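Local coordinates for NLP/P60 family protein (Bacillus cereus ATCC 10987, PDB 3H41), which probably hydrolyses gamma-D-glutamyl-L-lysine bonds in murein peptides as a cysteine peptidase, releasing the dipeptide L-Ala-gamma-D-Glu during peptidoglycan degradation, at residues A[52-55]-A[59-62]; A[219-224]-A[231-236]; A[258-261]-A[267-270]; A[279-284]-A[297-302]. One frame throughout, in Å; residues are numbered along the deposited sequence.

In the fold
From the N terminus, interaction 1 comes first. It closes the turn between helix 48-56 and strand 60-65. Interaction 2 closes the loop between helix 218-225 and helix 235-238. Interaction 3 closes the connection between strands 255-259 and 267-275. Interaction 4 closes the loop that runs from strand 278-281 through strand 290-293 to helix 299-302. The four loops follow one another in series; none nests or crosses. Interactions 1 and 2 both touch the bound alanine and meet where T62 OG1 bonds to R233 NE. Interactions 2 and 3 share the D-glutamic acid. Interactions 3 and 4 lie about 9 Å apart between centres, joined by the H269-H281 and H268-E302 bonds.

Interaction 1 (A[52-55]-A[59-62]); sequences LWLT and KLET. With ALA (alanine), chain B.
W53 and K59 make the aromatic part of this contact. The aliphatic chain of K59 lies over one face of the indole. K59 CG sits 3.7 Å from the centroid of the six-membered ring of W53, 15° off the ring normal, as a CH-pi contact. Further along, K59 CE comes to 3.5 Å from W53 CZ2. The W53 torsion turns CG away from its backbone N (chi1 177°), and this carries the ring to the lysine. The K59 chain bends at chi2 and again at chi4. Its NZ is hydrogen-bonded to A57 O, in the turn between the two segments.

The backbone part is one bond. K59 N donates to L54 O at 2.9 Å, and the N-H...O angle of 168° is nearly straight. This bond spans the turn that leads from helix 48-56 into strand 60-65. The strand pairs with strand 15-19, is part of the bacterial SH3 region and borders the substrate pocket.

The apolar part is a leucine pair. L60 CD1 lies 3.9 Å from L54 CD2 and 4.0 Å from L54 CD1, so one methyl meets both branches. L60 also packs on A207, T17 and W19.

The ligand part is on the strand. The amino group of the bound alanine donates from its N to E61 O at 2.7 Å. E61 and Y96 are known substrate-binding residues.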
# COMPACT_ATOMS: atom_id res chain seq x y z
N LEU A 52 -7.74 -13.67 -10.29
CA LEU A 52 -9.12 -13.12 -10.41
C LEU A 52 -10.06 -13.62 -9.33
O LEU A 52 -10.94 -12.89 -8.90
CB LEU A 52 -9.72 -13.39 -11.79
CG LEU A 52 -9.06 -12.62 -12.95
CD1 LEU A 52 -9.54 -13.14 -14.31
CD2 LEU A 52 -9.32 -11.09 -12.82
N TRP A 53 -9.84 -14.85 -8.88
CA TRP A 53 -10.60 -15.40 -7.73
C TRP A 53 -10.59 -14.53 -6.48
O TRP A 53 -11.58 -14.42 -5.77
CB TRP A 53 -10.04 -16.75 -7.37
CG TRP A 53 -10.66 -17.44 -6.18
CD1 TRP A 53 -11.79 -18.21 -6.20
CD2 TRP A 53 -10.14 -17.52 -4.83
NE1 TRP A 53 -12.02 -18.76 -4.96
CE2 TRP A 53 -11.04 -18.35 -4.09
CE3 TRP A 53 -9.03 -16.98 -4.17
CZ2 TRP A 53 -10.85 -18.65 -2.71
CZ3 TRP A 53 -8.82 -17.29 -2.80
CH2 TRP A 53 -9.74 -18.11 -2.09
N LEU A 54 -9.44 -13.91 -6.21
CA LEU A 54 -9.33 -12.96 -5.09
C LEU A 54 -10.38 -11.87 -5.13
O LEU A 54 -10.99 -11.57 -4.09
CB LEU A 54 -7.92 -12.37 -5.03
CG LEU A 54 -6.83 -13.42 -4.78
CD1 LEU A 54 -5.43 -12.81 -5.05
CD2 LEU A 54 -6.97 -13.95 -3.36
N THR A 55 -10.63 -11.30 -6.32
CA THR A 55 -11.68 -10.31 -6.55
C THR A 55 -13.07 -10.95 -6.65
O THR A 55 -14.00 -10.55 -5.97
CB THR A 55 -11.44 -9.57 -7.92
OG1 THR A 55 -10.11 -9.03 -7.93
CG2 THR A 55 -12.48 -8.50 -8.13
N LYS A 59 -12.46 -11.99 -1.60
CA LYS A 59 -11.63 -12.64 -0.59
C LYS A 59 -10.77 -11.71 0.26
O LYS A 59 -10.44 -12.08 1.39
CB LYS A 59 -10.73 -13.69 -1.20
CG LYS A 59 -11.48 -14.93 -1.67
CD LYS A 59 -11.93 -15.77 -0.45
CE LYS A 59 -13.04 -16.74 -0.82
NZ LYS A 59 -14.33 -16.04 -0.81
N LEU A 60 -10.35 -10.58 -0.31
CA LEU A 60 -9.37 -9.67 0.30
C LEU A 60 -9.91 -8.28 0.62
O LEU A 60 -10.82 -7.76 -0.02
CB LEU A 60 -8.17 -9.50 -0.62
CG LEU A 60 -7.42 -10.77 -1.05
CD1 LEU A 60 -6.15 -10.43 -1.91
CD2 LEU A 60 -7.07 -11.70 0.14
N GLU A 61 -9.26 -7.66 1.61
CA GLU A 61 -9.62 -6.34 2.08
C GLU A 61 -8.56 -5.32 1.73
O GLU A 61 -8.86 -4.32 1.11
CB GLU A 61 -9.80 -6.38 3.59
CG GLU A 61 -11.01 -7.19 4.05
CD GLU A 61 -12.33 -6.46 3.84
OE1 GLU A 61 -12.41 -5.48 3.03
OE2 GLU A 61 -13.31 -6.87 4.49
N THR A 62 -7.33 -5.57 2.18
CA THR A 62 -6.24 -4.63 2.00
C THR A 62 -4.93 -5.32 2.34
O THR A 62 -4.90 -6.50 2.63
CB THR A 62 -6.42 -3.36 2.85
OG1 THR A 62 -5.45 -2.36 2.45
CG2 THR A 62 -6.30 -3.68 4.35
N ALA B . -10.35 -2.85 -0.62
CA ALA B . -9.89 -3.24 -2.02
C ALA B . -10.78 -2.60 -3.07
O ALA B . -11.96 -2.34 -2.82
CB ALA B . -9.91 -4.75 -2.21

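Interaction 2 (A[219-224]-A[231-236]); sequences FTHTIY and IPRDSG. With DGL (D-glutamic acid), chain C; ALA (alanine), chain B.
H221 reaches out of its helix to hold a loop carbonyl, and the bond is clearly bent. H221 ND1 donates to I231 O at 2.9 Å with an N-H...O angle of 138°. The oxygen lies in the imidazole plane, but the nitrogen stands above the carbonyl plane of I231. The side chain leaves with CG opposite the backbone N (chi1 167°), which brings ND1 to the loop. In this NlpC/P60 peptidase domain, helix 218-225 follows position 216, the inferred nucleophile, and the loop after it carries substrate-binding residues.

A water adds a second link. It donates to H221 O at 2.9 Å and accepts from I231 N at 2.7 Å. Both backbone polar groups of I231 are therefore engaged with H221, one directly and one through water.

I231 also supplies the apolar packing. Its CG2 meets Y224 CB at 3.9 Å, and its CD1 lies against T220 O and H221 CA. Y224 OH turns elsewhere, to G253 O.

The far end of the loop is the pocket. The R233 guanidinium has the CA of the bound alanine over one face. R233 is fixed from elsewhere by a salt bridge to D215 and by a hydrogen bond to T209. D234 OD1 accepts from the N of the alanine at 2.7 Å, while D234 OD2 is bonded to Y96. S235 meets both oxygens of the alpha-carboxylate of the D-glutamic acid. Its backbone N donates to OXT at 2.8 Å, and in the conformer described its OG donates to O at 2.7 Å.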
# COMPACT_ATOMS: atom_id res chain seq x y z
N PHE A 219 -2.49 1.67 -5.24
CA PHE A 219 -1.44 2.44 -5.93
C PHE A 219 -1.58 3.93 -5.62
O PHE A 219 -0.64 4.56 -5.15
CB PHE A 219 -1.59 2.18 -7.42
CG PHE A 219 -0.56 2.83 -8.31
CD1 PHE A 219 0.80 2.53 -8.19
CD2 PHE A 219 -0.97 3.63 -9.35
CE1 PHE A 219 1.73 3.06 -9.09
CE2 PHE A 219 -0.04 4.18 -10.27
CZ PHE A 219 1.30 3.90 -10.12
N THR A 220 -2.74 4.49 -5.92
CA THR A 220 -2.99 5.90 -5.62
C THR A 220 -2.86 6.23 -4.10
O THR A 220 -2.22 7.20 -3.73
CB THR A 220 -4.34 6.38 -6.21
OG1 THR A 220 -5.42 5.63 -5.66
CG2 THR A 220 -4.33 6.22 -7.74
N HIS A 221 -3.44 5.41 -3.24
CA HIS A 221 -3.34 5.63 -1.80
C HIS A 221 -1.88 5.64 -1.38
O HIS A 221 -1.46 6.52 -0.63
CB HIS A 221 -4.11 4.54 -1.05
CG HIS A 221 -3.83 4.50 0.42
ND1 HIS A 221 -4.40 5.39 1.30
CD2 HIS A 221 -3.04 3.68 1.15
CE1 HIS A 221 -4.00 5.09 2.53
NE2 HIS A 221 -3.18 4.06 2.47
N THR A 222 -1.10 4.68 -1.88
CA THR A 222 0.33 4.56 -1.51
C THR A 222 1.19 5.72 -2.01
O THR A 222 2.03 6.22 -1.27
CB THR A 222 0.92 3.20 -1.98
OG1 THR A 222 0.22 2.14 -1.30
CG2 THR A 222 2.45 3.11 -1.69
N ILE A 223 0.95 6.17 -3.23
CA ILE A 223 1.70 7.28 -3.82
C ILE A 223 1.45 8.54 -2.99
O ILE A 223 2.41 9.23 -2.59
CB ILE A 223 1.24 7.56 -5.26
CG1 ILE A 223 1.80 6.49 -6.21
CG2 ILE A 223 1.70 8.94 -5.73
CD1 ILE A 223 1.21 6.58 -7.59
N TYR A 224 0.18 8.82 -2.70
CA TYR A 224 -0.12 10.01 -1.89
C TYR A 224 0.38 9.90 -0.46
O TYR A 224 0.95 10.86 0.05
CB TYR A 224 -1.61 10.35 -1.95
CG TYR A 224 -1.93 11.23 -3.13
CD1 TYR A 224 -1.87 12.65 -3.01
CD2 TYR A 224 -2.28 10.71 -4.37
CE1 TYR A 224 -2.15 13.46 -4.06
CE2 TYR A 224 -2.55 11.55 -5.44
CZ TYR A 224 -2.49 12.93 -5.26
OH TYR A 224 -2.74 13.80 -6.29
N ILE A 231 -5.10 9.67 1.83
CA ILE A 231 -6.37 9.63 1.12
C ILE A 231 -7.00 8.27 1.47
O ILE A 231 -6.33 7.42 1.98
CB ILE A 231 -6.19 9.84 -0.42
CG1 ILE A 231 -5.63 8.58 -1.12
CG2 ILE A 231 -5.24 11.02 -0.67
CD1 ILE A 231 -5.41 8.75 -2.65
N PRO A 232 -8.31 8.09 1.24
CA PRO A 232 -8.95 6.81 1.56
C PRO A 232 -8.31 5.65 0.82
O PRO A 232 -7.73 5.83 -0.26
CB PRO A 232 -10.41 7.02 1.12
CG PRO A 232 -10.60 8.50 1.14
CD PRO A 232 -9.27 9.09 0.74
N ARG A 233 -8.39 4.47 1.40
CA ARG A 233 -7.85 3.28 0.78
C ARG A 233 -8.54 2.88 -0.53
O ARG A 233 -7.87 2.46 -1.47
CB ARG A 233 -7.89 2.11 1.77
CG ARG A 233 -7.60 0.75 1.19
CD ARG A 233 -6.24 0.66 0.72
NE ARG A 233 -5.87 -0.60 0.05
CZ ARG A 233 -6.14 -0.95 -1.20
NH1 ARG A 233 -6.93 -0.22 -1.97
NH2 ARG A 233 -5.62 -2.06 -1.69
N ASP A 234 -9.87 2.98 -0.59
CA ASP A 234 -10.64 2.45 -1.71
C ASP A 234 -11.05 3.52 -2.74
O ASP A 234 -11.12 4.73 -2.44
CB ASP A 234 -11.88 1.70 -1.19
CG ASP A 234 -11.53 0.39 -0.47
OD1 ASP A 234 -10.47 -0.17 -0.70
OD2 ASP A 234 -12.35 -0.09 0.34
N SER A 235 -11.37 3.08 -3.95
CA SER A 235 -11.63 4.01 -5.06
C SER A 235 -12.92 4.84 -4.87
O SER A 235 -12.97 6.04 -5.24
CB SER A 235 -11.65 3.27 -6.40
OG SER A 235 -12.80 2.45 -6.53
N GLY A 236 -13.96 4.23 -4.28
CA GLY A 236 -15.23 4.92 -4.09
C GLY A 236 -15.05 6.13 -3.17
O GLY A 236 -15.35 7.28 -3.55
N DGL C . -10.24 -2.34 -4.27
CA DGL C . -11.06 -1.82 -5.36
C DGL C . -11.59 -0.45 -5.05
O DGL C . -12.65 -0.05 -5.53
CB DGL C . -10.24 -1.79 -6.66
CG DGL C . -11.06 -1.42 -7.91
CD DGL C . -12.41 -2.13 -8.06
OE1 DGL C . -12.48 -3.02 -8.92
OE2 DGL C . -13.41 -1.79 -7.37
OXT DGL C . -10.93 0.32 -4.34
N ALA B . -10.35 -2.85 -0.62
CA ALA B . -9.89 -3.24 -2.02
C ALA B . -10.78 -2.60 -3.07
O ALA B . -11.96 -2.34 -2.82
CB ALA B . -9.91 -4.75 -2.21
O HOH W 1 -2.95 8.32 1.04

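Interaction 3 (A[258-261]-A[267-270]); sequences FAHD and VHHV. With DGL (D-glutamic acid), chain C.
A classic beta bulge opens this contact: H268 and H269 of strand 267-275 both face F258 of the antiparallel strand 255-259. F258 O accepts twice. H268 N donates to F258 O at 2.9 Å, in the carbonyl plane, and H269 N donates to the same F258 O at 3.2 Å along a more bent path. In return F258 N donates to H269 O at 2.9 Å.

The strands belong to the central antiparallel sheet of the NlpC/P60 domain. H269 is inferred to be the catalytic proton acceptor, and its NE2 is hydrogen-bonded to H281. The phenyl ring of F258 runs beside it. F258 CD2 meets H269 CD2 at 3.4 Å, near the imidazole plane, with the two rings tilted by 35°.

On the solvent side the rings of H260 and H268 stack face to face, centroids 3.8 Å apart and planes at 16°. A chi1 of 66° tucks the H268 ring in over its own backbone, flat against H260. H268 NE2 is bonded to E302 OE1, which fixes the turn of the imidazole. H268 also lines the ligand pocket: the bound D-glutamic acid brings its CD to 3.0 Å from H268 O.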
# COMPACT_ATOMS: atom_id res chain seq x y z
N PHE A 258 -13.58 6.04 -12.63
CA PHE A 258 -14.43 5.38 -13.62
C PHE A 258 -15.48 4.57 -12.90
O PHE A 258 -15.18 3.89 -11.89
CB PHE A 258 -13.58 4.53 -14.58
CG PHE A 258 -12.45 5.31 -15.20
CD1 PHE A 258 -12.66 6.05 -16.37
CD2 PHE A 258 -11.23 5.44 -14.54
CE1 PHE A 258 -11.64 6.83 -16.92
CE2 PHE A 258 -10.20 6.23 -15.10
CZ PHE A 258 -10.41 6.92 -16.29
N ALA A 259 -16.72 4.64 -13.40
CA ALA A 259 -17.83 3.99 -12.75
C ALA A 259 -18.62 3.12 -13.72
O ALA A 259 -18.67 3.38 -14.93
CB ALA A 259 -18.78 5.06 -12.06
N HIS A 260 -19.24 2.10 -13.18
CA HIS A 260 -20.12 1.21 -13.95
C HIS A 260 -21.27 1.96 -14.61
O HIS A 260 -21.63 3.10 -14.20
CB HIS A 260 -20.70 0.11 -13.04
CG HIS A 260 -19.68 -0.87 -12.55
ND1 HIS A 260 -19.14 -1.84 -13.36
CD2 HIS A 260 -19.12 -1.05 -11.33
CE1 HIS A 260 -18.28 -2.57 -12.67
NE2 HIS A 260 -18.25 -2.11 -11.43
N ASP A 261 -21.86 1.32 -15.62
CA ASP A 261 -23.00 1.88 -16.36
C ASP A 261 -22.73 3.29 -16.88
O ASP A 261 -23.43 4.24 -16.53
CB ASP A 261 -24.26 1.88 -15.47
CG ASP A 261 -25.55 2.32 -16.24
OD1 ASP A 261 -25.56 2.31 -17.51
OD2 ASP A 261 -26.53 2.68 -15.56
N VAL A 267 -18.32 3.44 -8.46
CA VAL A 267 -16.94 3.66 -8.88
C VAL A 267 -16.23 2.35 -8.73
O VAL A 267 -16.40 1.70 -7.71
CB VAL A 267 -16.29 4.72 -7.99
CG1 VAL A 267 -14.72 4.74 -8.13
CG2 VAL A 267 -16.88 6.05 -8.33
N HIS A 268 -15.48 1.94 -9.75
CA HIS A 268 -14.64 0.75 -9.63
C HIS A 268 -13.22 0.90 -10.20
O HIS A 268 -12.52 -0.09 -10.28
CB HIS A 268 -15.32 -0.46 -10.31
CG HIS A 268 -15.45 -0.32 -11.79
ND1 HIS A 268 -14.68 -1.04 -12.68
CD2 HIS A 268 -16.24 0.48 -12.55
CE1 HIS A 268 -15.01 -0.71 -13.92
NE2 HIS A 268 -15.95 0.22 -13.87
N HIS A 269 -12.80 2.09 -10.61
CA HIS A 269 -11.42 2.27 -11.06
C HIS A 269 -10.96 3.68 -10.78
O HIS A 269 -11.75 4.63 -10.81
CB HIS A 269 -11.24 1.91 -12.55
CG HIS A 269 -9.81 1.98 -13.00
ND1 HIS A 269 -8.85 1.12 -12.52
CD2 HIS A 269 -9.17 2.85 -13.82
CE1 HIS A 269 -7.68 1.44 -13.06
NE2 HIS A 269 -7.85 2.49 -13.84
N VAL A 270 -9.66 3.82 -10.50
CA VAL A 270 -9.05 5.11 -10.29
C VAL A 270 -7.69 5.10 -10.97
O VAL A 270 -6.99 4.05 -11.00
CB VAL A 270 -8.94 5.47 -8.81
CG1 VAL A 270 -8.17 4.39 -8.02
CG2 VAL A 270 -8.34 6.91 -8.62
N DGL C . -10.24 -2.34 -4.27
CA DGL C . -11.06 -1.82 -5.36
C DGL C . -11.59 -0.45 -5.05
O DGL C . -12.65 -0.05 -5.53
CB DGL C . -10.24 -1.79 -6.66
CG DGL C . -11.06 -1.42 -7.91
CD DGL C . -12.41 -2.13 -8.06
OE1 DGL C . -12.48 -3.02 -8.92
OE2 DGL C . -13.41 -1.79 -7.37
OXT DGL C . -10.93 0.32 -4.34

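Interaction 4 (A[279-284]-A[297-302]); sequences MIHSPR and PGYIEE
Y299 reaches from the short, weakly bonded helical turn about 299-302 toward strand 278-281 and the loop after it, where M279, H281 and P283 meet its ring. Its CB points at the strand, and a chi1 of -69° sends the ring across to it. CD1 is the first ring atom to touch, 3.9 Å from CE of the selenomethionine M279. That methyl lies over one ring face as a CH-pi contact, 4.3 Å from the Y299 centroid and 25° off the normal.

Next, Y299 CE1 comes to 3.8 Å from H281 CE1, at the edge of the imidazole and in its plane. CZ lies 3.6 Å from the same H281 CE1. At the tip, Y299 OH is 3.3 Å from H281 CE1 and 3.8 Å from P283 CB. The two rings are inclined by 53°. P283 CB also covers one face of the H281 ring.

H281 is an inferred active-site residue of this NlpC/P60 peptidase. Both its ring nitrogens are hydrogen-bonded outside this contact, NE2 to E290 and ND1 to H269. Y299 meets the imidazole mainly at carbon CE1. The contact is packing, while the bonds at ND1 and NE2 would set the rotation of the ring.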
# COMPACT_ATOMS: atom_id res chain seq x y z
N MSE A 279 -2.61 8.99 -18.41
CA MSE A 279 -2.82 8.67 -17.00
C MSE A 279 -1.97 7.46 -16.64
O MSE A 279 -1.59 6.69 -17.50
CB MSE A 279 -4.28 8.42 -16.67
CG MSE A 279 -4.86 7.25 -17.39
SE MSE A 279 -6.79 7.25 -17.24
CE MSE A 279 -6.88 5.49 -17.78
N ILE A 280 -1.67 7.33 -15.36
CA ILE A 280 -0.93 6.21 -14.87
C ILE A 280 -1.83 5.48 -13.87
O ILE A 280 -2.58 6.13 -13.15
CB ILE A 280 0.43 6.65 -14.24
CG1 ILE A 280 1.32 5.45 -13.97
CG2 ILE A 280 0.22 7.54 -12.99
CD1 ILE A 280 2.85 5.81 -13.69
N HIS A 281 -1.78 4.14 -13.89
CA HIS A 281 -2.59 3.31 -13.00
C HIS A 281 -2.07 1.90 -12.87
O HIS A 281 -1.22 1.44 -13.65
CB HIS A 281 -4.09 3.32 -13.47
CG HIS A 281 -4.34 2.72 -14.83
ND1 HIS A 281 -5.61 2.63 -15.37
CD2 HIS A 281 -3.50 2.19 -15.76
CE1 HIS A 281 -5.54 2.06 -16.56
NE2 HIS A 281 -4.27 1.80 -16.83
N SER A 282 -2.55 1.21 -11.84
CA SER A 282 -2.45 -0.25 -11.75
C SER A 282 -3.80 -0.86 -12.12
O SER A 282 -4.73 -0.84 -11.31
CB SER A 282 -2.03 -0.67 -10.35
OG SER A 282 -1.76 -2.04 -10.38
N PRO A 283 -3.94 -1.41 -13.34
CA PRO A 283 -5.33 -1.39 -13.88
C PRO A 283 -6.22 -2.60 -13.64
O PRO A 283 -7.40 -2.43 -13.32
CB PRO A 283 -5.10 -1.20 -15.38
CG PRO A 283 -3.83 -1.85 -15.64
CD PRO A 283 -2.96 -1.64 -14.42
N ARG A 284 -5.67 -3.80 -13.81
CA ARG A 284 -6.43 -5.04 -13.69
C ARG A 284 -5.44 -6.21 -13.68
O ARG A 284 -4.29 -6.06 -14.10
CB ARG A 284 -7.42 -5.19 -14.86
CG ARG A 284 -6.76 -5.22 -16.25
CD ARG A 284 -7.73 -5.51 -17.41
NE ARG A 284 -8.94 -4.70 -17.30
CZ ARG A 284 -10.18 -5.12 -17.60
NH1 ARG A 284 -10.41 -6.36 -18.04
NH2 ARG A 284 -11.19 -4.27 -17.43
N PRO A 297 -10.81 3.44 -25.17
CA PRO A 297 -12.12 2.76 -25.21
C PRO A 297 -12.38 2.01 -23.94
O PRO A 297 -11.50 1.27 -23.48
CB PRO A 297 -11.97 1.75 -26.37
CG PRO A 297 -11.03 2.42 -27.30
CD PRO A 297 -10.06 3.25 -26.43
N GLY A 298 -13.57 2.19 -23.38
CA GLY A 298 -13.95 1.58 -22.12
C GLY A 298 -13.83 2.64 -21.06
O GLY A 298 -14.84 3.06 -20.41
N TYR A 299 -12.61 3.13 -20.88
CA TYR A 299 -12.37 4.10 -19.84
C TYR A 299 -13.16 5.37 -20.10
O TYR A 299 -13.82 5.90 -19.21
CB TYR A 299 -10.88 4.38 -19.73
CG TYR A 299 -10.12 3.20 -19.17
CD1 TYR A 299 -9.94 3.06 -17.81
CD2 TYR A 299 -9.55 2.25 -20.02
CE1 TYR A 299 -9.23 2.00 -17.30
CE2 TYR A 299 -8.82 1.17 -19.50
CZ TYR A 299 -8.67 1.08 -18.14
OH TYR A 299 -7.98 0.06 -17.58
N ILE A 300 -13.09 5.86 -21.31
CA ILE A 300 -13.67 7.16 -21.57
C ILE A 300 -15.19 7.19 -21.37
O ILE A 300 -15.71 8.18 -20.85
CB ILE A 300 -13.17 7.69 -22.92
CG1 ILE A 300 -13.33 9.22 -23.00
CG2 ILE A 300 -13.80 6.92 -24.08
CD1 ILE A 300 -12.73 10.00 -21.76
N GLU A 301 -15.89 6.09 -21.68
CA GLU A 301 -17.33 6.01 -21.51
C GLU A 301 -17.74 5.93 -20.05
O GLU A 301 -18.89 6.28 -19.71
CB GLU A 301 -17.92 4.78 -22.24
CG GLU A 301 -17.89 4.86 -23.76
CD GLU A 301 -16.54 4.42 -24.39
OE1 GLU A 301 -15.61 4.05 -23.63
OE2 GLU A 301 -16.43 4.42 -25.65
N GLU A 302 -16.83 5.47 -19.19
CA GLU A 302 -17.09 5.30 -17.76
C GLU A 302 -16.53 6.45 -16.88
O GLU A 302 -16.66 6.39 -15.65
CB GLU A 302 -16.52 3.96 -17.29
CG GLU A 302 -17.35 2.73 -17.72
CD GLU A 302 -17.11 1.50 -16.88
OE1 GLU A 302 -16.10 1.44 -16.14
OE2 GLU A 302 -17.96 0.58 -16.96